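Local atomic coordinates of Ral guanine nucleotide dissociation stimulator-like 2 (Mus musculus, PDB entry 4JGW), a protein that probably acts as a guanine nucleotide exchange factor for small G proteins and associates with the GTP-bound forms of Rap1A and H-Ras in vitro. Residues D407-E410 against I414-D417; G54-L59 against F93-D98; L80-A85 against R420-I425; K396-L401 against A424-L429; L221-C226 against R431-C436. All coordinates share one frame; numbering follows the deposited sequence.

Interaction 1 of 5, residues D407-E410 against I414-D417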
# COMPACT_ATOMS: atom_id res chain seq x y z
N ASP A 407 -5.15 -12.89 -15.53
CA ASP A 407 -6.26 -11.96 -15.34
C ASP A 407 -7.59 -12.64 -15.65
O ASP A 407 -8.53 -12.59 -14.85
CB ASP A 407 -6.09 -10.72 -16.23
CG ASP A 407 -5.00 -9.79 -15.74
OD1 ASP A 407 -4.60 -9.88 -14.56
OD2 ASP A 407 -4.54 -8.94 -16.54
N GLU A 408 -7.66 -13.26 -16.82
CA GLU A 408 -8.85 -13.98 -17.26
C GLU A 408 -8.51 -15.43 -17.56
O GLU A 408 -7.37 -15.76 -17.91
CB GLU A 408 -9.44 -13.31 -18.51
CG GLU A 408 -10.00 -11.91 -18.27
CD GLU A 408 -10.32 -11.17 -19.57
OE1 GLU A 408 -10.41 -11.81 -20.64
OE2 GLU A 408 -10.50 -9.93 -19.52
N LEU A 409 -9.50 -16.30 -17.39
CA LEU A 409 -9.37 -17.69 -17.82
C LEU A 409 -9.69 -17.79 -19.31
O LEU A 409 -10.19 -16.82 -19.90
CB LEU A 409 -10.31 -18.60 -17.00
CG LEU A 409 -10.12 -18.69 -15.48
CD1 LEU A 409 -11.23 -19.53 -14.87
CD2 LEU A 409 -8.75 -19.25 -15.10
N GLU A 410 -9.40 -18.94 -19.91
CA GLU A 410 -9.62 -19.16 -21.35
C GLU A 410 -11.02 -18.77 -21.82
O GLU A 410 -11.18 -18.17 -22.88
CB GLU A 410 -9.31 -20.61 -21.72
CG GLU A 410 -7.84 -21.00 -21.55
CD GLU A 410 -7.53 -22.40 -22.05
OE1 GLU A 410 -8.03 -22.78 -23.13
OE2 GLU A 410 -6.78 -23.11 -21.35
N ILE A 414 -13.26 -13.60 -15.51
CA ILE A 414 -12.27 -12.94 -14.66
C ILE A 414 -11.83 -13.92 -13.57
O ILE A 414 -12.66 -14.46 -12.83
CB ILE A 414 -12.83 -11.63 -14.04
CG1 ILE A 414 -13.00 -10.57 -15.14
CG2 ILE A 414 -11.92 -11.11 -12.92
CD1 ILE A 414 -14.02 -9.49 -14.81
N ASN A 415 -10.52 -14.18 -13.50
CA ASN A 415 -9.95 -15.06 -12.48
C ASN A 415 -9.93 -14.35 -11.13
O ASN A 415 -8.97 -13.66 -10.79
CB ASN A 415 -8.55 -15.52 -12.89
CG ASN A 415 -7.86 -16.35 -11.81
OD1 ASN A 415 -8.51 -17.01 -11.00
ND2 ASN A 415 -6.53 -16.32 -11.81
N PHE A 416 -11.00 -14.53 -10.35
CA PHE A 416 -11.15 -13.80 -9.09
C PHE A 416 -10.20 -14.27 -7.99
O PHE A 416 -9.90 -13.50 -7.07
CB PHE A 416 -12.60 -13.79 -8.61
CG PHE A 416 -12.92 -12.64 -7.69
CD1 PHE A 416 -13.24 -11.39 -8.21
CD2 PHE A 416 -12.90 -12.80 -6.31
CE1 PHE A 416 -13.53 -10.31 -7.37
CE2 PHE A 416 -13.19 -11.74 -5.46
CZ PHE A 416 -13.51 -10.49 -5.99
N ASP A 417 -9.73 -15.51 -8.09
CA ASP A 417 -8.71 -16.03 -7.19
C ASP A 417 -7.52 -15.08 -7.09
O ASP A 417 -7.02 -14.80 -6.00
CB ASP A 417 -8.22 -17.41 -7.65
CG ASP A 417 -9.22 -18.52 -7.35
OD1 ASP A 417 -10.27 -18.25 -6.72
OD2 ASP A 417 -8.96 -19.68 -7.74
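Asp407 O accepts the backbone N-H of Asn415 at 2.9 Å from Asn415 N, with an N-H...O angle of 157° that makes the bond fairly straight; the donor comes in 26° off the carbonyl plane. This bond sits beside Glu408 and Ile414, whose CA atoms approach to 4.4 Å. A separation that short, flanked by such a bond, is what a non-hydrogen-bonded antiparallel pair gives. Ile414 also bonds through its backbone to Gly54, which makes 414-415 the outermost strand of the antiparallel sheet. The chain thus folds back between helix 392-404 and helix 416-436, the two arms of the helical hairpin characteristic of the RasGEF catalytic domain.

Side chains add a looser cover. Asn415 CB lies 3.5 Å from Asp407 O, and with CG anti to the backbone N (chi1 176°) the amide reaches back along the opposing chain, where its ND2 donates to Lys406 O. The methyl Leu409 CD2 brushes Asn415 CB at 4.3 Å. Glu408 contributes its aliphatic part, CG standing 4.4 Å from Ile414 CA.

The Asp407 carboxylate takes no part across the contact; its OD1 is shared by salt bridges to Lys418 and Arg419. The bridge itself therefore depends on backbone path, while Asp407 and Asn415 tie the largely exposed turn to Lys418, Arg419 and Lys406.

Interaction 2 of 5, residues G54-L59 against F93-D98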
# COMPACT_ATOMS: atom_id res chain seq x y z
N GLY A 54 -15.82 -15.55 -13.04
CA GLY A 54 -17.07 -15.18 -13.69
C GLY A 54 -16.95 -13.91 -14.51
O GLY A 54 -15.95 -13.19 -14.42
N THR A 55 -17.97 -13.64 -15.32
CA THR A 55 -18.04 -12.42 -16.11
C THR A 55 -18.23 -11.22 -15.19
O THR A 55 -18.67 -11.36 -14.05
CB THR A 55 -19.19 -12.45 -17.14
OG1 THR A 55 -20.45 -12.53 -16.46
CG2 THR A 55 -19.05 -13.64 -18.09
N LEU A 56 -17.90 -10.03 -15.71
CA LEU A 56 -18.07 -8.79 -14.97
C LEU A 56 -19.52 -8.60 -14.51
O LEU A 56 -19.77 -8.10 -13.41
CB LEU A 56 -17.60 -7.61 -15.82
CG LEU A 56 -17.21 -6.29 -15.14
CD1 LEU A 56 -16.21 -6.50 -14.00
CD2 LEU A 56 -16.65 -5.32 -16.17
N GLU A 57 -20.45 -9.03 -15.35
CA GLU A 57 -21.88 -9.00 -15.04
C GLU A 57 -22.23 -9.98 -13.92
O GLU A 57 -23.07 -9.68 -13.06
CB GLU A 57 -22.71 -9.31 -16.29
CG GLU A 57 -22.73 -8.20 -17.36
CD GLU A 57 -21.45 -8.11 -18.18
OE1 GLU A 57 -20.61 -9.04 -18.13
OE2 GLU A 57 -21.27 -7.08 -18.88
N ALA A 58 -21.59 -11.14 -13.93
CA ALA A 58 -21.81 -12.17 -12.91
C ALA A 58 -21.22 -11.77 -11.56
O ALA A 58 -21.76 -12.13 -10.51
CB ALA A 58 -21.25 -13.51 -13.36
N LEU A 59 -20.11 -11.04 -11.60
CA LEU A 59 -19.49 -10.51 -10.39
C LEU A 59 -20.44 -9.56 -9.67
O LEU A 59 -20.55 -9.59 -8.44
CB LEU A 59 -18.16 -9.80 -10.70
CG LEU A 59 -17.00 -10.57 -11.34
CD1 LEU A 59 -15.75 -9.70 -11.38
CD2 LEU A 59 -16.70 -11.88 -10.63
N PHE A 93 -19.97 0.93 -11.34
CA PHE A 93 -21.14 1.69 -10.89
C PHE A 93 -22.30 1.53 -11.87
O PHE A 93 -23.45 1.34 -11.46
CB PHE A 93 -20.77 3.17 -10.76
CG PHE A 93 -21.63 3.96 -9.80
CD1 PHE A 93 -21.21 5.20 -9.35
CD2 PHE A 93 -22.84 3.46 -9.33
CE1 PHE A 93 -21.99 5.95 -8.47
CE2 PHE A 93 -23.62 4.19 -8.44
CZ PHE A 93 -23.19 5.44 -8.01
N GLY A 94 -21.98 1.59 -13.17
CA GLY A 94 -22.98 1.42 -14.23
C GLY A 94 -23.63 0.05 -14.23
O GLY A 94 -24.85 -0.05 -14.40
N LEU A 95 -22.83 -0.99 -14.01
CA LEU A 95 -23.34 -2.36 -13.96
C LEU A 95 -24.17 -2.64 -12.71
O LEU A 95 -25.07 -3.49 -12.73
CB LEU A 95 -22.19 -3.37 -14.06
CG LEU A 95 -21.44 -3.41 -15.40
CD1 LEU A 95 -20.11 -4.08 -15.23
CD2 LEU A 95 -22.26 -4.08 -16.49
N VAL A 96 -23.88 -1.92 -11.63
CA VAL A 96 -24.71 -1.95 -10.43
C VAL A 96 -26.06 -1.32 -10.73
O VAL A 96 -27.11 -1.88 -10.39
CB VAL A 96 -24.01 -1.26 -9.22
CG1 VAL A 96 -24.99 -1.05 -8.07
CG2 VAL A 96 -22.81 -2.07 -8.75
N ALA A 97 -26.03 -0.15 -11.37
CA ALA A 97 -27.25 0.54 -11.82
C ALA A 97 -28.02 -0.28 -12.85
O ALA A 97 -29.24 -0.25 -12.87
CB ALA A 97 -26.91 1.92 -12.36
N ASP A 98 -27.29 -1.00 -13.71
CA ASP A 98 -27.89 -1.93 -14.66
C ASP A 98 -28.69 -3.02 -13.95
O ASP A 98 -29.85 -3.26 -14.27
CB ASP A 98 -26.82 -2.58 -15.54
CG ASP A 98 -26.39 -1.70 -16.70
OD1 ASP A 98 -26.93 -0.58 -16.85
OD2 ASP A 98 -25.50 -2.13 -17.47
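Leu56 and Glu57 are the residues of segment 54-59 that meet Leu95 of helix 89-101, and the turn presenting them is set up at Thr55. That threonine is the N-cap of helix 56-63: its OG1 accepts from Ala58 N at 3.1 Å, with an N-H...O angle of 146°, so the first turn is closed by a side chain as well as by the bond from Leu59 N to Thr55 O.

Next along the chain, Leu56 places its branch point against a methyl group, CG lying 3.6 Å from Leu95 CD1. Leu56 CD2 meets that same methyl at 3.8 Å, and the two side chains run nearly perpendicular. Leu56 also touches Phe86 and Ile414.

Glu57 then folds over. A bend at chi2 (76°) brings its carboxylate round, and OE2 comes within 4.0 Å of Leu95 CD2, the other methyl. With no hydrogen bond or salt bridge joining the segments, the touch between these two parts of the N-terminal Ras-GEF region rests on Leu95 alone and is essentially van der Waals. The carboxylates of Glu57 and Asp98, 6.7 Å apart from OE2 to OD2, would if anything repel weakly, the charge of Asp98 probably being offset by its salt bridge to Arg143.

Interaction 3 of 5, residues L80-A85 against R420-I425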
# COMPACT_ATOMS: atom_id res chain seq x y z
N LEU A 80 -14.23 -4.54 -4.51
CA LEU A 80 -14.22 -3.08 -4.38
C LEU A 80 -12.81 -2.50 -4.34
O LEU A 80 -12.58 -1.41 -4.85
CB LEU A 80 -15.02 -2.63 -3.14
CG LEU A 80 -16.54 -2.84 -3.14
CD1 LEU A 80 -17.14 -2.37 -1.82
CD2 LEU A 80 -17.23 -2.14 -4.32
N ALA A 81 -11.88 -3.25 -3.75
CA ALA A 81 -10.49 -2.80 -3.62
C ALA A 81 -9.66 -3.00 -4.89
O ALA A 81 -8.77 -2.20 -5.18
CB ALA A 81 -9.82 -3.48 -2.44
N THR A 82 -9.95 -4.06 -5.64
CA THR A 82 -9.13 -4.45 -6.80
C THR A 82 -9.74 -4.12 -8.17
O THR A 82 -9.08 -4.32 -9.19
CB THR A 82 -8.77 -5.95 -6.77
OG1 THR A 82 -9.96 -6.74 -6.88
CG2 THR A 82 -8.01 -6.32 -5.49
N HIS A 83 -10.97 -3.62 -8.20
CA HIS A 83 -11.72 -3.47 -9.45
C HIS A 83 -11.04 -2.63 -10.54
O HIS A 83 -11.20 -2.91 -11.73
CB HIS A 83 -13.16 -2.99 -9.21
CG HIS A 83 -13.27 -1.52 -8.92
ND1 HIS A 83 -13.04 -0.99 -7.68
CD2 HIS A 83 -13.62 -0.49 -9.72
CE1 HIS A 83 -13.22 0.32 -7.72
NE2 HIS A 83 -13.58 0.65 -8.95
N ARG A 84 -10.27 -1.63 -10.12
CA ARG A 84 -9.59 -0.74 -11.06
C ARG A 84 -8.46 -1.42 -11.84
O ARG A 84 -7.92 -0.85 -12.78
CB ARG A 84 -9.07 0.51 -10.35
CG ARG A 84 -10.17 1.45 -9.90
CD ARG A 84 -9.63 2.82 -9.57
NE ARG A 84 -10.69 3.82 -9.60
CZ ARG A 84 -10.50 5.13 -9.74
NH1 ARG A 84 -9.27 5.62 -9.86
NH2 ARG A 84 -11.54 5.95 -9.77
N ALA A 85 -8.12 -2.64 -11.44
CA ALA A 85 -7.10 -3.43 -12.13
C ALA A 85 -7.64 -4.11 -13.39
O ALA A 85 -6.87 -4.39 -14.31
CB ALA A 85 -6.49 -4.46 -11.18
N ARG A 420 -8.38 -12.14 -4.85
CA ARG A 420 -8.39 -12.51 -3.43
C ARG A 420 -6.98 -12.47 -2.86
O ARG A 420 -6.76 -11.97 -1.75
CB ARG A 420 -8.98 -13.90 -3.23
CG ARG A 420 -10.49 -13.96 -3.39
CD ARG A 420 -11.02 -15.36 -3.13
NE ARG A 420 -12.37 -15.49 -3.68
CZ ARG A 420 -13.49 -15.23 -3.01
NH1 ARG A 420 -13.44 -14.85 -1.74
NH2 ARG A 420 -14.65 -15.36 -3.62
N LYS A 421 -6.03 -13.01 -3.62
CA LYS A 421 -4.62 -13.03 -3.25
C LYS A 421 -4.05 -11.62 -3.20
O LYS A 421 -3.19 -11.31 -2.37
CB LYS A 421 -3.82 -13.90 -4.22
CG LYS A 421 -4.22 -15.36 -4.24
CD LYS A 421 -3.39 -16.15 -5.24
CE LYS A 421 -3.96 -17.55 -5.45
NZ LYS A 421 -3.03 -18.41 -6.24
N GLU A 422 -4.55 -10.76 -4.09
CA GLU A 422 -4.19 -9.35 -4.09
C GLU A 422 -4.75 -8.64 -2.86
O GLU A 422 -4.02 -7.91 -2.18
CB GLU A 422 -4.65 -8.67 -5.38
CG GLU A 422 -3.73 -8.95 -6.57
CD GLU A 422 -4.23 -8.38 -7.87
OE1 GLU A 422 -5.45 -8.17 -8.02
OE2 GLU A 422 -3.39 -8.13 -8.76
N PHE A 423 -6.02 -8.88 -2.56
CA PHE A 423 -6.66 -8.30 -1.37
C PHE A 423 -5.95 -8.71 -0.07
O PHE A 423 -5.80 -7.90 0.83
CB PHE A 423 -8.15 -8.63 -1.31
CG PHE A 423 -8.85 -8.07 -0.09
CD1 PHE A 423 -9.13 -6.70 0.00
CD2 PHE A 423 -9.22 -8.90 0.96
CE1 PHE A 423 -9.76 -6.18 1.12
CE2 PHE A 423 -9.87 -8.39 2.09
CZ PHE A 423 -10.13 -7.03 2.17
N ALA A 424 -5.52 -9.97 0.01
CA ALA A 424 -4.76 -10.46 1.16
C ALA A 424 -3.58 -9.55 1.48
O ALA A 424 -3.39 -9.15 2.64
CB ALA A 424 -4.28 -11.90 0.92
N ILE A 425 -2.80 -9.22 0.45
CA ILE A 425 -1.66 -8.32 0.59
C ILE A 425 -2.12 -6.90 0.92
O ILE A 425 -1.51 -6.22 1.75
CB ILE A 425 -0.78 -8.32 -0.70
CG1 ILE A 425 -0.12 -9.69 -0.88
CG2 ILE A 425 0.28 -7.21 -0.65
CD1 ILE A 425 0.22 -10.03 -2.33
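Ala81 CB approaches the rim of the Phe423 ring, 4.1 Å from CD1 and near the ring plane, so the methyl meets an edge and not a face. The second point of touch is mixed in polarity: Thr82 CG2 lies 4.0 Å from Glu422 OE1 and 4.1 Å from Glu422 CB, covering the stem and one oxygen of that side chain. No hydrogen bond crosses between the segments.

What orients these two polar residues lies one shell out. Thr82 OG1, between the backbone N and carbonyl carbon (chi1 64°), bonds to Ala78 O, which leaves the methyl as the branch facing Glu422. The Glu422 chain is extended, and its OE1 is held by a salt bridge to Arg419. Further along the segment, His83 ND1 donates to Leu80 O at 2.9 Å with that oxygen in the imidazole plane, a bond that helps fix the local backbone course after Thr82.

The contact is buried and joins the N-terminal Ras-GEF region to the catalytic domain. Helix 75-82 lies against helix 416-436 here, its Ala78 and Pro77 also touching Phe423; helix 392-404 meets the same long helix through Leu401, which packs on Glu422, and strand 46-54 is reached by Arg420 through Leu51 O.

Interaction 4 of 5, residues K396-L401 against A424-L429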
# COMPACT_ATOMS: atom_id res chain seq x y z
N LYS A 396 6.90 -5.38 -4.87
CA LYS A 396 7.53 -6.54 -5.50
C LYS A 396 6.64 -7.78 -5.44
O LYS A 396 6.45 -8.47 -6.45
CB LYS A 396 8.89 -6.85 -4.85
CG LYS A 396 9.90 -7.44 -5.82
CD LYS A 396 10.66 -8.61 -5.21
CE LYS A 396 11.55 -9.27 -6.27
NZ LYS A 396 11.86 -10.69 -5.94
N ASP A 397 6.08 -8.07 -4.26
CA ASP A 397 5.16 -9.19 -4.09
C ASP A 397 3.96 -9.09 -5.02
O ASP A 397 3.52 -10.10 -5.58
CB ASP A 397 4.69 -9.30 -2.63
CG ASP A 397 5.81 -9.70 -1.68
OD1 ASP A 397 6.76 -10.39 -2.11
OD2 ASP A 397 5.73 -9.32 -0.49
N LEU A 398 3.45 -7.88 -5.19
CA LEU A 398 2.31 -7.62 -6.06
C LEU A 398 2.66 -7.72 -7.55
O LEU A 398 1.79 -8.04 -8.37
CB LEU A 398 1.65 -6.28 -5.73
CG LEU A 398 0.77 -6.31 -4.47
CD1 LEU A 398 0.55 -4.91 -3.92
CD2 LEU A 398 -0.57 -7.00 -4.73
N VAL A 399 3.92 -7.46 -7.88
CA VAL A 399 4.42 -7.67 -9.24
C VAL A 399 4.60 -9.17 -9.51
O VAL A 399 4.21 -9.65 -10.58
CB VAL A 399 5.72 -6.86 -9.54
CG1 VAL A 399 6.40 -7.35 -10.81
CG2 VAL A 399 5.40 -5.38 -9.67
N MET A 400 5.16 -9.90 -8.54
CA MET A 400 5.29 -11.37 -8.62
C MET A 400 3.93 -12.02 -8.87
O MET A 400 3.78 -12.86 -9.75
CB MET A 400 5.88 -11.97 -7.34
CG MET A 400 7.34 -11.67 -7.03
SD MET A 400 8.47 -11.62 -8.43
CE MET A 400 8.67 -9.84 -8.54
N LEU A 401 2.95 -11.62 -8.06
CA LEU A 401 1.60 -12.19 -8.11
C LEU A 401 0.90 -11.90 -9.43
O LEU A 401 0.23 -12.78 -9.99
CB LEU A 401 0.77 -11.67 -6.93
CG LEU A 401 -0.64 -12.20 -6.68
CD1 LEU A 401 -0.65 -13.70 -6.41
CD2 LEU A 401 -1.26 -11.44 -5.52
N ALA A 424 -5.52 -9.97 0.01
CA ALA A 424 -4.76 -10.46 1.16
C ALA A 424 -3.58 -9.55 1.48
O ALA A 424 -3.39 -9.15 2.64
CB ALA A 424 -4.28 -11.90 0.92
N ILE A 425 -2.80 -9.22 0.45
CA ILE A 425 -1.66 -8.32 0.59
C ILE A 425 -2.12 -6.90 0.92
O ILE A 425 -1.51 -6.22 1.75
CB ILE A 425 -0.78 -8.32 -0.70
CG1 ILE A 425 -0.12 -9.69 -0.88
CG2 ILE A 425 0.28 -7.21 -0.65
CD1 ILE A 425 0.22 -10.03 -2.33
N LEU A 426 -3.20 -6.46 0.28
CA LEU A 426 -3.76 -5.13 0.52
C LEU A 426 -4.24 -4.96 1.96
O LEU A 426 -4.08 -3.89 2.54
CB LEU A 426 -4.89 -4.81 -0.47
CG LEU A 426 -4.60 -4.71 -1.97
CD1 LEU A 426 -5.79 -4.09 -2.69
CD2 LEU A 426 -3.33 -3.91 -2.27
N SER A 427 -4.83 -6.02 2.52
CA SER A 427 -5.33 -5.98 3.90
C SER A 427 -4.19 -5.88 4.92
O SER A 427 -4.37 -5.31 5.99
CB SER A 427 -6.24 -7.18 4.20
OG SER A 427 -5.51 -8.40 4.20
N GLU A 428 -3.04 -6.45 4.57
CA GLU A 428 -1.82 -6.30 5.37
C GLU A 428 -1.41 -4.83 5.42
O GLU A 428 -1.03 -4.31 6.47
CB GLU A 428 -0.67 -7.12 4.79
CG GLU A 428 -0.83 -8.63 4.90
CD GLU A 428 0.25 -9.39 4.13
OE1 GLU A 428 1.42 -8.93 4.11
OE2 GLU A 428 -0.07 -10.45 3.56
N LEU A 429 -1.49 -4.16 4.27
CA LEU A 429 -1.17 -2.75 4.15
C LEU A 429 -2.17 -1.90 4.95
O LEU A 429 -1.77 -0.94 5.62
CB LEU A 429 -1.18 -2.35 2.66
CG LEU A 429 0.00 -1.63 2.00
CD1 LEU A 429 1.37 -2.03 2.55
CD2 LEU A 429 -0.04 -1.87 0.49
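Ile425 and Leu398 lie alongside one another, pointing opposite ways, each overlapping the other's branches along its length. Ile425 CG2 lies 4.0 Å from both Leu398 CG and Leu398 CD1. Its other arm, CG1, stands beside the backbone N (chi1 -67°) and carries CD1 to 3.9 Å from Leu398 CD2.

One turn further along the first helix, Leu401 runs counter to Ile425 in the same manner: its CD2 comes to 3.8 Å from Ile425 CD1, so that one terminal methyl serves two leucines on the same face. Leu401 has CG anti to its own N (chi1 -175°), which helps bring its methyl to the isoleucine.

These residues belong to the helical hairpin of the RasGEF fold, the element that in relatives such as Sos enters the nucleotide-binding region of the G protein. The two helical segments run antiparallel at 170°, with axes 11.2 Å apart, a spacing bridged by branched side chains. Leu398 CD1 also meets Leu426 CD2 at 4.3 Å, and Leu398 rests on Cys226 and Leu227. Towards solvent, Asp397 OD2 and Glu428 OE1 remain 6.3 Å apart, like charges without contact.

Interaction 5 of 5, residues L221-C226 against R431-C436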
# COMPACT_ATOMS: atom_id res chain seq x y z
N LEU A 221 -1.50 6.67 1.36
CA LEU A 221 -1.35 5.64 0.34
C LEU A 221 -2.69 4.96 0.03
O LEU A 221 -3.38 4.49 0.94
CB LEU A 221 -0.32 4.59 0.77
CG LEU A 221 -0.02 3.44 -0.20
CD1 LEU A 221 0.86 3.90 -1.36
CD2 LEU A 221 0.63 2.28 0.52
N ILE A 222 -3.03 4.93 -1.25
CA ILE A 222 -4.16 4.15 -1.73
C ILE A 222 -3.62 2.78 -2.13
O ILE A 222 -2.92 2.66 -3.14
CB ILE A 222 -4.87 4.86 -2.91
CG1 ILE A 222 -5.31 6.27 -2.48
CG2 ILE A 222 -6.07 4.04 -3.39
CD1 ILE A 222 -5.76 7.18 -3.62
N PRO A 223 -3.93 1.74 -1.33
CA PRO A 223 -3.35 0.40 -1.50
C PRO A 223 -3.56 -0.21 -2.88
O PRO A 223 -2.69 -0.93 -3.36
CB PRO A 223 -4.06 -0.43 -0.42
CG PRO A 223 -4.44 0.57 0.62
CD PRO A 223 -4.82 1.80 -0.16
N SER A 224 -4.69 0.08 -3.52
CA SER A 224 -4.99 -0.44 -4.86
C SER A 224 -4.00 0.05 -5.92
O SER A 224 -3.79 -0.61 -6.94
CB SER A 224 -6.42 -0.10 -5.27
OG SER A 224 -6.61 1.30 -5.37
N GLN A 225 -3.40 1.22 -5.68
CA GLN A 225 -2.39 1.77 -6.59
C GLN A 225 -1.08 0.96 -6.55
O GLN A 225 -0.23 1.11 -7.43
CB GLN A 225 -2.14 3.25 -6.30
CG GLN A 225 -3.32 4.16 -6.67
CD GLN A 225 -3.09 5.61 -6.29
OE1 GLN A 225 -2.02 5.99 -5.83
NE2 GLN A 225 -4.11 6.44 -6.50
N CYS A 226 -0.94 0.10 -5.54
CA CYS A 226 0.21 -0.80 -5.43
C CYS A 226 0.09 -2.05 -6.31
O CYS A 226 1.08 -2.76 -6.50
CB CYS A 226 0.41 -1.24 -3.97
SG CYS A 226 0.79 0.07 -2.80
N ARG A 431 -3.85 -2.91 7.65
CA ARG A 431 -3.57 -3.12 9.07
C ARG A 431 -2.30 -2.40 9.52
O ARG A 431 -2.17 -2.03 10.69
CB ARG A 431 -3.52 -4.61 9.41
CG ARG A 431 -2.12 -5.21 9.41
CD ARG A 431 -2.10 -6.64 9.94
NE ARG A 431 -0.82 -6.96 10.56
CZ ARG A 431 0.28 -7.33 9.90
NH1 ARG A 431 0.28 -7.43 8.57
NH2 ARG A 431 1.39 -7.59 10.58
N LEU A 432 -1.36 -2.20 8.59
CA LEU A 432 -0.15 -1.44 8.90
C LEU A 432 -0.44 0.06 8.94
O LEU A 432 0.23 0.81 9.64
CB LEU A 432 0.97 -1.76 7.90
CG LEU A 432 1.64 -3.14 8.05
CD1 LEU A 432 2.43 -3.48 6.80
CD2 LEU A 432 2.54 -3.21 9.29
N GLN A 433 -1.46 0.48 8.18
CA GLN A 433 -1.90 1.87 8.18
C GLN A 433 -2.54 2.28 9.51
O GLN A 433 -2.28 3.37 10.00
CB GLN A 433 -2.84 2.15 7.01
CG GLN A 433 -2.13 2.44 5.69
CD GLN A 433 -3.09 2.65 4.53
OE1 GLN A 433 -4.09 1.94 4.40
NE2 GLN A 433 -2.78 3.62 3.68
N LYS A 434 -3.37 1.41 10.08
CA LYS A 434 -4.02 1.72 11.36
C LYS A 434 -3.01 1.72 12.53
O LYS A 434 -3.18 2.46 13.49
CB LYS A 434 -5.23 0.81 11.63
CG LYS A 434 -5.10 -0.18 12.79
CD LYS A 434 -4.56 -1.52 12.32
CE LYS A 434 -3.94 -2.30 13.46
NZ LYS A 434 -3.11 -3.42 12.95
N GLU A 435 -1.98 0.89 12.42
CA GLU A 435 -0.90 0.86 13.40
C GLU A 435 -0.03 2.11 13.27
O GLU A 435 0.46 2.64 14.27
CB GLU A 435 -0.06 -0.40 13.26
CG GLU A 435 0.67 -0.79 14.55
CD GLU A 435 1.70 -1.90 14.34
OE1 GLU A 435 1.47 -2.79 13.50
OE2 GLU A 435 2.74 -1.87 15.04
N CYS A 436 0.15 2.58 12.04
CA CYS A 436 0.88 3.82 11.74
C CYS A 436 0.22 5.05 12.38
O CYS A 436 0.91 6.00 12.75
CB CYS A 436 1.01 4.02 10.23
SG CYS A 436 1.97 5.46 9.73
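The turn that follows helix 203-219 in the RasGEF catalytic domain is tied to helix 416-436 by a side-chain amide, that of Gln433, which reaches Leu221 and Pro223. Gln433 NE2 donates to Leu221 O at 2.9 Å. The oxygen lies close to the amide plane, 12° out of it, as a planar donor prefers, although the N-H...O angle of 144° shows the bond to be moderately bent.

The span is long: the nearest CA atoms, those of Leu221 and Gln433, are 8.7 Å apart, and the glutamine chain crosses the gap because it is extended beyond CG (chi2 177°). NE2 has a second acceptor in Phe218 O, so the two N-H groups are probably spent on one carbonyl near the end of helix 203-219 and one in the loop that follows.

Two apolar atoms also lie against the amide. Leu221 CB lies 3.9 Å from Gln433 NE2, and the proline ring offers Pro223 CG to Gln433 OE1 at 4.0 Å, the two side chains meeting at a slant. Pro223 opens a short 3-10 segment, in which Cys226 N bonds to Pro223 O at 3.0 Å, while Ile222 N is held by Ser245 OG of the next helix. Leu221 rests on Val246 and Leu391.

In this buried setting the link is neutral: an uncharged amide meets the polar needs of main-chain carbonyls in a helix and the loop after it, and brings no ionic group into the core.

In the fold
Helix 416-436 unites interactions 1, 3, 4 and 5, which follow it from its start to its last turns, while interaction 2 belongs wholly to the N-terminal Ras-GEF region. Interactions 1 and 2 are surface contacts that touch each other where Ile414 packs on Leu56 and Leu59 and its N probably bonds to Gly54 O. Interactions 3 and 5 are buried, and interaction 4, partly buried, touches both. Chemistry varies accordingly: a backbone bond in interaction 1, neutral amide bonding in interaction 5, and mainly apolar packing in the rest. Interaction 3 joins the two regions directly, 9 Å centre to centre from the helix-to-helix contact of interaction 4; interaction 1 lies at the turn joining those helices.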